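Local coordinates for protein phospholipase C-beta (PLC-beta) (Sepia officinalis, PDB 3QR0) that belongs to the phospholipase C-beta family and combines PH, EF-hand-like, TIM-barrel (X and Y) and C2 domains in one chain, with a calcium ion bound in the X part, at residues A[405-411]-A[459-465]; A[70-74]-A[354-358]; A[318-323]-A[615-619]; A[13-19]-A[140-146]. All blocks are in the same frame, centred on the assembly; numbering follows the deposited sequence.

Contact 1: residues A[405-411]-A[459-465]; sequences FKVSDYP and PYDLRKK
The carbonyl oxygen of Asp409 receives the backbone N-H of Lys464 in a short bond (N to O 2.7 Å, 149° at the hydrogen), the one hydrogen bond between 405-411 and 459-465. The same Lys464 packs on Phe405: its CA sits over the centre of the Phe405 ring, 3.6 Å from the centroid and 13° off the normal, a CH-pi contact of backbone on ring face. The Tyr410 ring is covered off-centre by Arg463 CG, 3.6 Å from Tyr410 CE1. Arg463 CG and CD lie along that ring; the bend at chi3 (-63°) then turns NE back to the Tyr460 carbonyl. That bond lies in the carbonyl plane, on a lone pair, and the guanidinium lies against the Tyr460 ring. Pro411 fits against the turn, its CB 3.3 Å from the Leu462 O and its CG against the Leu462 CB. Ser408 OG accepts from the Tyr410 N, an ST turn. Two successive beta turns, type I at 460-463 and type II at 462-465, present these groups. The contact joins the loops that lead into the neighbouring parallel strands 412-418 and 466-469, as expected at the strand-entry end of a TIM-type barrel.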
# COMPACT_ATOMS: atom_id res chain seq x y z
N PHE A 405 -13.04 -0.25 10.30
CA PHE A 405 -13.28 -1.47 9.55
C PHE A 405 -13.84 -1.26 8.15
O PHE A 405 -14.49 -2.16 7.60
CB PHE A 405 -14.17 -2.40 10.39
CG PHE A 405 -13.63 -2.64 11.77
CD1 PHE A 405 -12.47 -3.38 11.95
CD2 PHE A 405 -14.23 -2.07 12.89
CE1 PHE A 405 -11.94 -3.59 13.22
CE2 PHE A 405 -13.70 -2.27 14.16
CZ PHE A 405 -12.56 -3.03 14.32
N LYS A 406 -13.56 -0.11 7.55
CA LYS A 406 -14.00 0.17 6.18
C LYS A 406 -13.22 -0.63 5.13
O LYS A 406 -13.79 -1.01 4.11
CB LYS A 406 -13.92 1.68 5.84
CG LYS A 406 -15.07 2.48 6.42
CD LYS A 406 -15.13 3.92 5.86
CE LYS A 406 -16.02 4.01 4.62
NZ LYS A 406 -16.27 5.44 4.21
N VAL A 407 -11.93 -0.87 5.37
CA VAL A 407 -11.11 -1.61 4.40
C VAL A 407 -10.65 -2.97 4.89
O VAL A 407 -10.29 -3.82 4.08
CB VAL A 407 -9.86 -0.80 3.94
CG1 VAL A 407 -10.27 0.62 3.56
CG2 VAL A 407 -8.77 -0.81 5.01
N SER A 408 -10.66 -3.19 6.21
CA SER A 408 -10.30 -4.48 6.80
C SER A 408 -11.27 -4.83 7.91
O SER A 408 -11.64 -3.97 8.71
CB SER A 408 -8.88 -4.41 7.37
OG SER A 408 -8.56 -5.58 8.11
N ASP A 409 -11.65 -6.10 7.98
CA ASP A 409 -12.49 -6.61 9.07
C ASP A 409 -11.68 -7.02 10.30
O ASP A 409 -12.27 -7.38 11.33
CB ASP A 409 -13.29 -7.84 8.60
CG ASP A 409 -14.44 -7.47 7.67
OD1 ASP A 409 -14.92 -6.32 7.71
OD2 ASP A 409 -14.88 -8.37 6.91
N TYR A 410 -10.36 -6.99 10.20
CA TYR A 410 -9.50 -7.59 11.23
C TYR A 410 -9.14 -6.60 12.35
O TYR A 410 -9.19 -5.39 12.14
CB TYR A 410 -8.31 -8.31 10.55
CG TYR A 410 -8.83 -9.57 9.88
CD1 TYR A 410 -8.94 -10.75 10.60
CD2 TYR A 410 -9.29 -9.55 8.57
CE1 TYR A 410 -9.46 -11.90 10.03
CE2 TYR A 410 -9.82 -10.70 7.98
CZ TYR A 410 -9.90 -11.87 8.72
OH TYR A 410 -10.42 -13.03 8.17
N PRO A 411 -8.81 -7.11 13.55
CA PRO A 411 -8.86 -6.25 14.74
C PRO A 411 -7.90 -5.06 14.75
O PRO A 411 -6.82 -5.10 14.15
CB PRO A 411 -8.55 -7.21 15.90
CG PRO A 411 -7.96 -8.42 15.28
CD PRO A 411 -8.48 -8.51 13.89
N PRO A 459 -6.76 -13.47 14.94
CA PRO A 459 -7.41 -12.32 14.31
C PRO A 459 -8.85 -12.62 13.89
O PRO A 459 -9.72 -11.75 14.00
CB PRO A 459 -6.52 -12.04 13.09
CG PRO A 459 -5.18 -12.60 13.44
CD PRO A 459 -5.47 -13.80 14.31
N TYR A 460 -9.10 -13.85 13.45
CA TYR A 460 -10.43 -14.29 13.05
C TYR A 460 -11.42 -14.21 14.23
O TYR A 460 -12.56 -13.78 14.05
CB TYR A 460 -10.38 -15.71 12.48
CG TYR A 460 -11.66 -16.13 11.79
CD1 TYR A 460 -11.93 -15.73 10.48
CD2 TYR A 460 -12.59 -16.92 12.44
CE1 TYR A 460 -13.10 -16.11 9.84
CE2 TYR A 460 -13.77 -17.31 11.81
CZ TYR A 460 -14.01 -16.90 10.51
OH TYR A 460 -15.18 -17.28 9.88
N ASP A 461 -10.97 -14.61 15.42
CA ASP A 461 -11.81 -14.53 16.62
C ASP A 461 -12.22 -13.10 16.92
O ASP A 461 -13.29 -12.87 17.47
CB ASP A 461 -11.07 -15.06 17.86
CG ASP A 461 -10.78 -16.55 17.79
OD1 ASP A 461 -11.52 -17.28 17.09
OD2 ASP A 461 -9.81 -16.97 18.46
N LEU A 462 -11.36 -12.15 16.55
CA LEU A 462 -11.51 -10.76 16.97
C LEU A 462 -11.83 -9.81 15.82
O LEU A 462 -11.57 -8.61 15.92
CB LEU A 462 -10.23 -10.32 17.69
CG LEU A 462 -9.91 -11.06 18.99
CD1 LEU A 462 -8.64 -10.52 19.61
CD2 LEU A 462 -11.07 -10.95 19.97
N ARG A 463 -12.43 -10.32 14.74
CA ARG A 463 -12.85 -9.47 13.64
C ARG A 463 -13.82 -8.40 14.14
O ARG A 463 -14.66 -8.67 14.99
CB ARG A 463 -13.53 -10.29 12.54
CG ARG A 463 -12.57 -11.07 11.66
CD ARG A 463 -13.35 -11.95 10.71
NE ARG A 463 -14.13 -12.94 11.45
CZ ARG A 463 -15.21 -13.57 11.00
NH1 ARG A 463 -15.68 -13.34 9.78
NH2 ARG A 463 -15.84 -14.43 11.78
N LYS A 464 -13.66 -7.19 13.62
CA LYS A 464 -14.50 -6.05 13.98
C LYS A 464 -14.41 -5.70 15.47
O LYS A 464 -15.39 -5.23 16.05
CB LYS A 464 -15.96 -6.31 13.58
CG LYS A 464 -16.16 -6.60 12.09
CD LYS A 464 -16.64 -5.38 11.33
CE LYS A 464 -18.12 -5.13 11.56
NZ LYS A 464 -18.46 -3.68 11.38
N LYS A 465 -13.25 -5.93 16.08
CA LYS A 465 -13.02 -5.57 17.47
C LYS A 465 -11.84 -4.61 17.62
O LYS A 465 -10.85 -4.71 16.89
CB LYS A 465 -12.79 -6.80 18.34
CG LYS A 465 -13.96 -7.79 18.37
CD LYS A 465 -15.17 -7.21 19.09
CE LYS A 465 -16.37 -8.14 19.03
NZ LYS A 465 -17.58 -7.42 19.48

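Contact 2: residues A[70-74]-A[354-358]; sequences VRDIR and EIYRQ
Strand 70-74, at the edge of the PH-domain sheet, and helix 354-358 of the X domain run at 110° to each other with their axes 10.1 Å apart, a separation bridged by long side chains in a four-residue salt-bridge network. A classic beta bulge sets Arg71 and Asp72 together opposite Cys109 of strand 105-110. From the strand, Arg74 extends its chain from CG to NE and meets Glu354 end-on: NH2 binds Glu354 OE2 at 2.7 Å and nearly straight (174°), through the syn lone pair, while NH1 reaches OE1 at 3.0 Å. The guanidinium and carboxylate planes are only 24° apart. On its other edge the same guanidinium takes Asp72 side-on, NE and NH2 both bonding to OD2, so bonds on two edges, all close to its plane, fix its rotation. Each Glu354 oxygen has a second donor from its own helix. Arg357 NH1 approaches OE1 from the face opposite to Arg74 NH1, and Gln358 NE2 uses the anti lone pair of OE2. This sharing probably offsets the closeness of the two arginines, and Arg357 NE has a further partner in Glu402. Arg357 also lays its aliphatic part over one face of the Arg74 guanidinium, its CD 3.4 Å from Arg74 NH2. Farther along, the amide oxygen Gln358 OE1 touches the Arg71 side chain at its base, 3.4 Å from CB.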
# COMPACT_ATOMS: atom_id res chain seq x y z
N VAL A 70 -8.77 8.55 -4.97
CA VAL A 70 -9.87 8.78 -4.03
C VAL A 70 -9.58 8.00 -2.75
O VAL A 70 -9.21 6.82 -2.80
CB VAL A 70 -11.24 8.40 -4.63
CG1 VAL A 70 -12.29 8.27 -3.53
CG2 VAL A 70 -11.66 9.44 -5.67
N ARG A 71 -9.71 8.68 -1.62
CA ARG A 71 -9.34 8.12 -0.32
C ARG A 71 -10.55 7.71 0.50
O ARG A 71 -10.54 6.69 1.19
CB ARG A 71 -8.51 9.14 0.47
CG ARG A 71 -7.20 9.52 -0.20
CD ARG A 71 -6.24 8.35 -0.24
NE ARG A 71 -5.08 8.60 -1.08
CZ ARG A 71 -4.02 7.80 -1.16
NH1 ARG A 71 -3.95 6.68 -0.45
NH2 ARG A 71 -3.01 8.12 -1.96
N ASP A 72 -11.60 8.52 0.43
CA ASP A 72 -12.83 8.19 1.11
C ASP A 72 -13.99 8.92 0.47
O ASP A 72 -13.81 9.94 -0.20
CB ASP A 72 -12.72 8.56 2.59
CG ASP A 72 -13.60 7.69 3.49
OD1 ASP A 72 -14.38 6.85 2.98
OD2 ASP A 72 -13.52 7.86 4.72
N ILE A 73 -15.18 8.36 0.66
CA ILE A 73 -16.42 9.02 0.33
C ILE A 73 -17.37 8.71 1.47
O ILE A 73 -17.48 7.56 1.90
CB ILE A 73 -16.98 8.59 -1.05
CG1 ILE A 73 -18.34 9.24 -1.31
CG2 ILE A 73 -17.05 7.07 -1.18
CD1 ILE A 73 -18.81 9.15 -2.75
N ARG A 74 -18.00 9.76 1.99
CA ARG A 74 -18.83 9.67 3.20
C ARG A 74 -20.18 10.31 2.95
O ARG A 74 -20.29 11.24 2.15
CB ARG A 74 -18.15 10.40 4.35
CG ARG A 74 -16.82 9.83 4.73
CD ARG A 74 -15.96 10.82 5.49
NE ARG A 74 -14.58 10.35 5.48
CZ ARG A 74 -13.53 11.06 5.89
NH1 ARG A 74 -13.68 12.28 6.38
NH2 ARG A 74 -12.32 10.51 5.81
N GLU A 354 -8.46 13.87 11.24
CA GLU A 354 -8.61 13.22 9.94
C GLU A 354 -7.50 12.20 9.62
O GLU A 354 -7.76 11.20 8.95
CB GLU A 354 -8.69 14.27 8.82
CG GLU A 354 -8.87 13.72 7.40
CD GLU A 354 -10.14 12.89 7.21
OE1 GLU A 354 -11.20 13.24 7.78
OE2 GLU A 354 -10.08 11.89 6.46
N ILE A 355 -6.28 12.45 10.11
CA ILE A 355 -5.18 11.51 9.91
C ILE A 355 -5.52 10.10 10.43
O ILE A 355 -5.07 9.11 9.86
CB ILE A 355 -3.84 12.04 10.53
CG1 ILE A 355 -2.65 11.17 10.11
CG2 ILE A 355 -3.94 12.11 12.05
CD1 ILE A 355 -2.45 11.05 8.61
N TYR A 356 -6.31 10.01 11.50
CA TYR A 356 -6.74 8.70 12.01
C TYR A 356 -7.58 7.94 10.99
O TYR A 356 -7.40 6.74 10.80
CB TYR A 356 -7.48 8.82 13.34
CG TYR A 356 -6.55 9.04 14.51
CD1 TYR A 356 -6.00 7.96 15.20
CD2 TYR A 356 -6.19 10.33 14.90
CE1 TYR A 356 -5.13 8.17 16.26
CE2 TYR A 356 -5.33 10.54 15.96
CZ TYR A 356 -4.80 9.47 16.63
OH TYR A 356 -3.94 9.70 17.68
N ARG A 357 -8.50 8.64 10.33
CA ARG A 357 -9.30 8.03 9.29
C ARG A 357 -8.38 7.58 8.16
O ARG A 357 -8.46 6.45 7.69
CB ARG A 357 -10.36 9.00 8.76
CG ARG A 357 -11.35 9.48 9.80
CD ARG A 357 -12.51 10.26 9.19
NE ARG A 357 -13.36 10.83 10.23
CZ ARG A 357 -13.22 12.04 10.78
NH1 ARG A 357 -12.27 12.88 10.39
NH2 ARG A 357 -14.06 12.42 11.73
N GLN A 358 -7.46 8.46 7.74
CA GLN A 358 -6.58 8.14 6.60
C GLN A 358 -5.67 6.95 6.88
O GLN A 358 -5.47 6.11 6.00
CB GLN A 358 -5.75 9.35 6.17
CG GLN A 358 -6.57 10.48 5.57
CD GLN A 358 -7.39 10.05 4.37
OE1 GLN A 358 -6.90 9.33 3.50
NE2 GLN A 358 -8.64 10.49 4.32

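Contact 3: residues A[318-323]-A[615-619]; sequences RLDLGA and EYNGC
Asn617 N and Gly618 N donate to the Arg318 O and the Leu319 O, each at 2.8 Å, so two consecutive N-H groups take two consecutive carbonyls of the helix end. In this tight part Gly618, with positive phi and no side chain, brings its backbone close against Leu321, its CA 4.1 Å from the Leu321 CB; the Leu321 N is buried without a partner. Arg318 NH1 belongs here too, resting off-centre over one face of the buried Tyr616 ring, 3.4 Å from CG, the two planes 31° apart. A water lies between the Arg318 O and Asn617 OD1, within hydrogen-bonding distance of both. The looser side is 321-323, where Leu321 and Ala323 are partly exposed and Gly322 exposed. With CG anti to the Asn617 N (chi1 -160°), the amide swings toward this side: Asn617 OD1 accepts from the Ala323 N at 3.0 Å, the donor tilted 29° from the carbonyl plane, and lies 3.2 Å from the Ala323 CB, while ND2 is held by the Tyr622 O. A helix C-terminus thus receives N-H groups from a loop, joining helix 316-319 to the link between helix 605-613 and strand 622-624 in the Y part of the TIM-type barrel.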
# COMPACT_ATOMS: atom_id res chain seq x y z
N ARG A 318 -2.01 -14.45 -3.23
CA ARG A 318 -1.46 -13.64 -2.14
C ARG A 318 -2.19 -12.31 -1.98
O ARG A 318 -2.33 -11.82 -0.86
CB ARG A 318 0.03 -13.38 -2.35
CG ARG A 318 0.92 -14.58 -2.10
CD ARG A 318 2.35 -14.16 -1.73
NE ARG A 318 2.44 -13.50 -0.41
CZ ARG A 318 2.73 -12.21 -0.19
NH1 ARG A 318 2.96 -11.36 -1.20
NH2 ARG A 318 2.78 -11.75 1.06
N LEU A 319 -2.61 -11.71 -3.09
CA LEU A 319 -3.32 -10.43 -3.06
C LEU A 319 -4.66 -10.59 -2.35
O LEU A 319 -5.05 -9.75 -1.54
CB LEU A 319 -3.56 -9.91 -4.48
CG LEU A 319 -4.26 -8.56 -4.62
CD1 LEU A 319 -3.42 -7.44 -4.02
CD2 LEU A 319 -4.57 -8.26 -6.08
N ASP A 320 -5.36 -11.68 -2.67
CA ASP A 320 -6.62 -12.04 -2.03
C ASP A 320 -6.40 -12.27 -0.54
O ASP A 320 -5.28 -12.55 -0.11
CB ASP A 320 -7.18 -13.31 -2.70
CG ASP A 320 -8.61 -13.63 -2.28
OD1 ASP A 320 -9.42 -12.70 -2.11
OD2 ASP A 320 -8.92 -14.82 -2.14
N LEU A 321 -7.45 -12.15 0.26
CA LEU A 321 -7.35 -12.40 1.69
C LEU A 321 -7.38 -13.91 1.91
O LEU A 321 -8.38 -14.48 2.34
CB LEU A 321 -8.46 -11.67 2.46
CG LEU A 321 -8.10 -11.26 3.89
CD1 LEU A 321 -9.10 -10.25 4.42
CD2 LEU A 321 -8.03 -12.48 4.80
N GLY A 322 -6.26 -14.55 1.59
CA GLY A 322 -6.15 -16.00 1.56
C GLY A 322 -5.34 -16.62 2.67
O GLY A 322 -5.32 -17.84 2.81
N ALA A 323 -4.69 -15.80 3.49
CA ALA A 323 -3.85 -16.34 4.56
C ALA A 323 -4.70 -16.97 5.65
O ALA A 323 -5.87 -16.62 5.84
CB ALA A 323 -2.97 -15.25 5.15
N GLU A 615 -0.24 -4.33 1.28
CA GLU A 615 -1.27 -4.41 0.25
C GLU A 615 -1.78 -5.84 0.13
O GLU A 615 -2.95 -6.06 -0.16
CB GLU A 615 -0.74 -3.96 -1.11
CG GLU A 615 -1.86 -3.87 -2.16
CD GLU A 615 -1.38 -3.49 -3.53
OE1 GLU A 615 -0.18 -3.69 -3.84
OE2 GLU A 615 -2.22 -2.98 -4.30
N TYR A 616 -0.89 -6.80 0.37
CA TYR A 616 -1.22 -8.21 0.22
C TYR A 616 -2.08 -8.72 1.38
O TYR A 616 -2.29 -8.03 2.37
CB TYR A 616 0.07 -9.04 0.04
CG TYR A 616 0.71 -8.77 -1.30
CD1 TYR A 616 0.33 -9.49 -2.42
CD2 TYR A 616 1.67 -7.78 -1.46
CE1 TYR A 616 0.89 -9.25 -3.66
CE2 TYR A 616 2.24 -7.53 -2.70
CZ TYR A 616 1.84 -8.27 -3.80
OH TYR A 616 2.39 -8.05 -5.04
N ASN A 617 -2.61 -9.94 1.21
CA ASN A 617 -3.61 -10.50 2.11
C ASN A 617 -4.83 -9.57 2.26
O ASN A 617 -5.26 -9.27 3.37
CB ASN A 617 -3.01 -10.87 3.46
CG ASN A 617 -3.86 -11.88 4.22
OD1 ASN A 617 -4.41 -12.82 3.63
ND2 ASN A 617 -3.99 -11.69 5.53
N GLY A 618 -5.35 -9.12 1.13
CA GLY A 618 -6.59 -8.35 1.07
C GLY A 618 -6.50 -6.95 1.64
O GLY A 618 -7.52 -6.34 1.96
N CYS A 619 -5.29 -6.42 1.76
CA CYS A 619 -5.05 -5.17 2.47
C CYS A 619 -5.70 -5.19 3.87
O CYS A 619 -6.23 -4.19 4.35
CB CYS A 619 -5.54 -3.98 1.63
SG CYS A 619 -4.73 -2.42 2.06
O HOH W 1 -2.85 -13.97 1.34

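Contact 4: residues A[13-19]-A[140-146]; sequences LKWPKVP and YAYNLLS
Leu145 is the main bump, lodged in a hollow walled by Leu13, the Lys14 backbone and Trp15. Its CB stands over the six-membered ring of Trp15, 3.7 Å from the centroid and 9° off the normal, a CH-pi contact. Its CD1 sits over the five-membered ring of Trp15 and against the Lys14 C (3.5 Å), while its CG meets the Leu13 CB. Leu13 extends the apolar row by placing CD2 against the Leu144 CD1. Beside this, Asn143 and Pro16 interlock: the pyrrolidine CD lies 3.5 Å from the Asn143 ND2, which donates to the Lys14 O at 2.8 Å and 160°, in that carbonyl's plane. Asn143 chi1 (-170°) directs the amide into the gap between 13-19 and the helix start, and its turn puts ND2 on the Lys14 O and OD1 on the Ser146 N. A water bridges the Lys14 O and the Leu145 N. The Tyr140 ring forms a second projection. Val18 CG2 lies over one face, 3.9 Å from CZ, Pro16 CB touches its CD1, and Pro19 CD meets it at the hydroxyl edge. An extended N-terminal segment thus packs across a helix break, where Asn143 N-caps helix 144-147 at the end of a PH domain's long C-terminal helix.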
# COMPACT_ATOMS: atom_id res chain seq x y z
N LEU A 13 -11.84 -11.95 -5.01
CA LEU A 13 -11.68 -10.63 -5.63
C LEU A 13 -12.44 -10.51 -6.95
O LEU A 13 -12.39 -11.41 -7.79
CB LEU A 13 -10.20 -10.33 -5.89
CG LEU A 13 -9.29 -10.17 -4.67
CD1 LEU A 13 -7.86 -9.97 -5.13
CD2 LEU A 13 -9.74 -9.02 -3.78
N LYS A 14 -13.13 -9.38 -7.13
CA LYS A 14 -13.90 -9.12 -8.34
C LYS A 14 -13.57 -7.74 -8.92
O LYS A 14 -13.25 -6.82 -8.17
CB LYS A 14 -15.40 -9.21 -8.02
CG LYS A 14 -15.85 -10.62 -7.63
CD LYS A 14 -17.10 -10.62 -6.76
CE LYS A 14 -17.35 -12.00 -6.17
NZ LYS A 14 -18.56 -12.03 -5.30
N TRP A 15 -13.65 -7.61 -10.24
CA TRP A 15 -13.48 -6.31 -10.89
C TRP A 15 -14.68 -5.42 -10.55
O TRP A 15 -15.74 -5.94 -10.22
CB TRP A 15 -13.37 -6.49 -12.40
CG TRP A 15 -12.13 -7.20 -12.83
CD1 TRP A 15 -12.00 -8.53 -13.12
CD2 TRP A 15 -10.83 -6.62 -12.99
NE1 TRP A 15 -10.70 -8.81 -13.47
CE2 TRP A 15 -9.96 -7.65 -13.40
CE3 TRP A 15 -10.32 -5.32 -12.85
CZ2 TRP A 15 -8.61 -7.43 -13.66
CZ3 TRP A 15 -8.98 -5.10 -13.11
CH2 TRP A 15 -8.13 -6.16 -13.51
N PRO A 16 -14.50 -4.09 -10.60
CA PRO A 16 -15.64 -3.19 -10.36
C PRO A 16 -16.84 -3.51 -11.25
O PRO A 16 -16.68 -3.80 -12.44
CB PRO A 16 -15.07 -1.81 -10.72
CG PRO A 16 -13.63 -1.93 -10.47
CD PRO A 16 -13.26 -3.33 -10.85
N LYS A 17 -18.02 -3.47 -10.65
CA LYS A 17 -19.28 -3.68 -11.36
C LYS A 17 -20.13 -2.44 -11.12
O LYS A 17 -20.63 -2.24 -10.02
CB LYS A 17 -19.97 -4.94 -10.84
CG LYS A 17 -21.26 -5.27 -11.56
CD LYS A 17 -21.68 -6.71 -11.32
CE LYS A 17 -22.96 -7.03 -12.06
NZ LYS A 17 -23.21 -8.50 -12.14
N VAL A 18 -20.27 -1.60 -12.15
CA VAL A 18 -20.89 -0.29 -11.98
C VAL A 18 -22.36 -0.35 -12.38
O VAL A 18 -22.66 -0.63 -13.53
CB VAL A 18 -20.17 0.79 -12.82
CG1 VAL A 18 -20.77 2.17 -12.57
CG2 VAL A 18 -18.68 0.80 -12.52
N PRO A 19 -23.27 -0.08 -11.43
CA PRO A 19 -24.70 -0.10 -11.76
C PRO A 19 -25.05 0.87 -12.88
O PRO A 19 -24.45 1.94 -12.98
CB PRO A 19 -25.38 0.35 -10.46
CG PRO A 19 -24.40 0.08 -9.40
CD PRO A 19 -23.05 0.26 -10.01
N TYR A 140 -15.01 0.96 -5.54
CA TYR A 140 -14.18 1.11 -6.75
C TYR A 140 -12.80 1.66 -6.44
O TYR A 140 -11.82 1.27 -7.07
CB TYR A 140 -14.82 2.02 -7.81
CG TYR A 140 -16.28 1.77 -8.12
CD1 TYR A 140 -16.81 0.48 -8.11
CD2 TYR A 140 -17.11 2.82 -8.45
CE1 TYR A 140 -18.17 0.27 -8.40
CE2 TYR A 140 -18.44 2.63 -8.74
CZ TYR A 140 -18.97 1.36 -8.71
OH TYR A 140 -20.31 1.20 -9.00
N ALA A 141 -12.73 2.58 -5.47
CA ALA A 141 -11.47 3.20 -5.07
C ALA A 141 -10.56 2.22 -4.35
O ALA A 141 -9.34 2.36 -4.40
CB ALA A 141 -11.72 4.42 -4.18
N TYR A 142 -11.16 1.24 -3.66
CA TYR A 142 -10.38 0.23 -2.93
C TYR A 142 -10.43 -1.15 -3.57
O TYR A 142 -10.15 -2.16 -2.93
CB TYR A 142 -10.83 0.19 -1.46
CG TYR A 142 -10.33 1.41 -0.74
CD1 TYR A 142 -9.13 1.38 -0.05
CD2 TYR A 142 -11.00 2.62 -0.82
CE1 TYR A 142 -8.63 2.52 0.58
CE2 TYR A 142 -10.52 3.76 -0.20
CZ TYR A 142 -9.33 3.71 0.50
OH TYR A 142 -8.85 4.84 1.12
N ASN A 143 -10.75 -1.20 -4.86
CA ASN A 143 -10.77 -2.46 -5.58
C ASN A 143 -9.35 -2.93 -5.91
O ASN A 143 -8.64 -2.30 -6.70
CB ASN A 143 -11.61 -2.35 -6.85
CG ASN A 143 -11.86 -3.69 -7.48
OD1 ASN A 143 -10.95 -4.30 -8.04
ND2 ASN A 143 -13.10 -4.16 -7.41
N LEU A 144 -8.94 -4.04 -5.30
CA LEU A 144 -7.57 -4.53 -5.43
C LEU A 144 -7.20 -4.96 -6.85
O LEU A 144 -6.07 -4.76 -7.29
CB LEU A 144 -7.30 -5.67 -4.44
CG LEU A 144 -7.28 -5.22 -2.98
CD1 LEU A 144 -7.15 -6.42 -2.04
CD2 LEU A 144 -6.15 -4.21 -2.74
N LEU A 145 -8.15 -5.54 -7.58
CA LEU A 145 -7.89 -5.88 -8.98
C LEU A 145 -7.61 -4.63 -9.81
O LEU A 145 -6.66 -4.62 -10.59
CB LEU A 145 -9.03 -6.68 -9.59
CG LEU A 145 -9.13 -8.12 -9.09
CD1 LEU A 145 -10.36 -8.80 -9.68
CD2 LEU A 145 -7.85 -8.88 -9.44
N SER A 146 -8.42 -3.59 -9.64
CA SER A 146 -8.24 -2.33 -10.35
C SER A 146 -6.90 -1.69 -10.00
O SER A 146 -6.17 -1.22 -10.89
CB SER A 146 -9.38 -1.36 -10.02
OG SER A 146 -9.20 -0.12 -10.68
O HOH W 2 -10.92 -6.62 -6.36

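Contact 2 is the buried one and the most ionic, joining the PH sheet to the X domain mainly through salt bridges, whereas contacts 1, 3 and 4 are partly buried. Contacts 1 and 3 combine backbone-to-backbone bonds with packing; contact 4 pairs a side-chain amide with a carbonyl beside its apolar surfaces. Contacts 2 and 4 share the PH domain and meet where the Arg71 O probably bonds to Tyr142 OH. Lys406, from the loop of contact 1, forms a salt bridge to Asp72 of contact 2. Contacts 1 and 3 serve the two parts of the barrel and touch through Tyr410 and Leu321. Leu13 and Leu144 of contact 4 pack on Leu319 of contact 3. Contacts 2 and 3 stay about 9 Å apart at their nearest atoms.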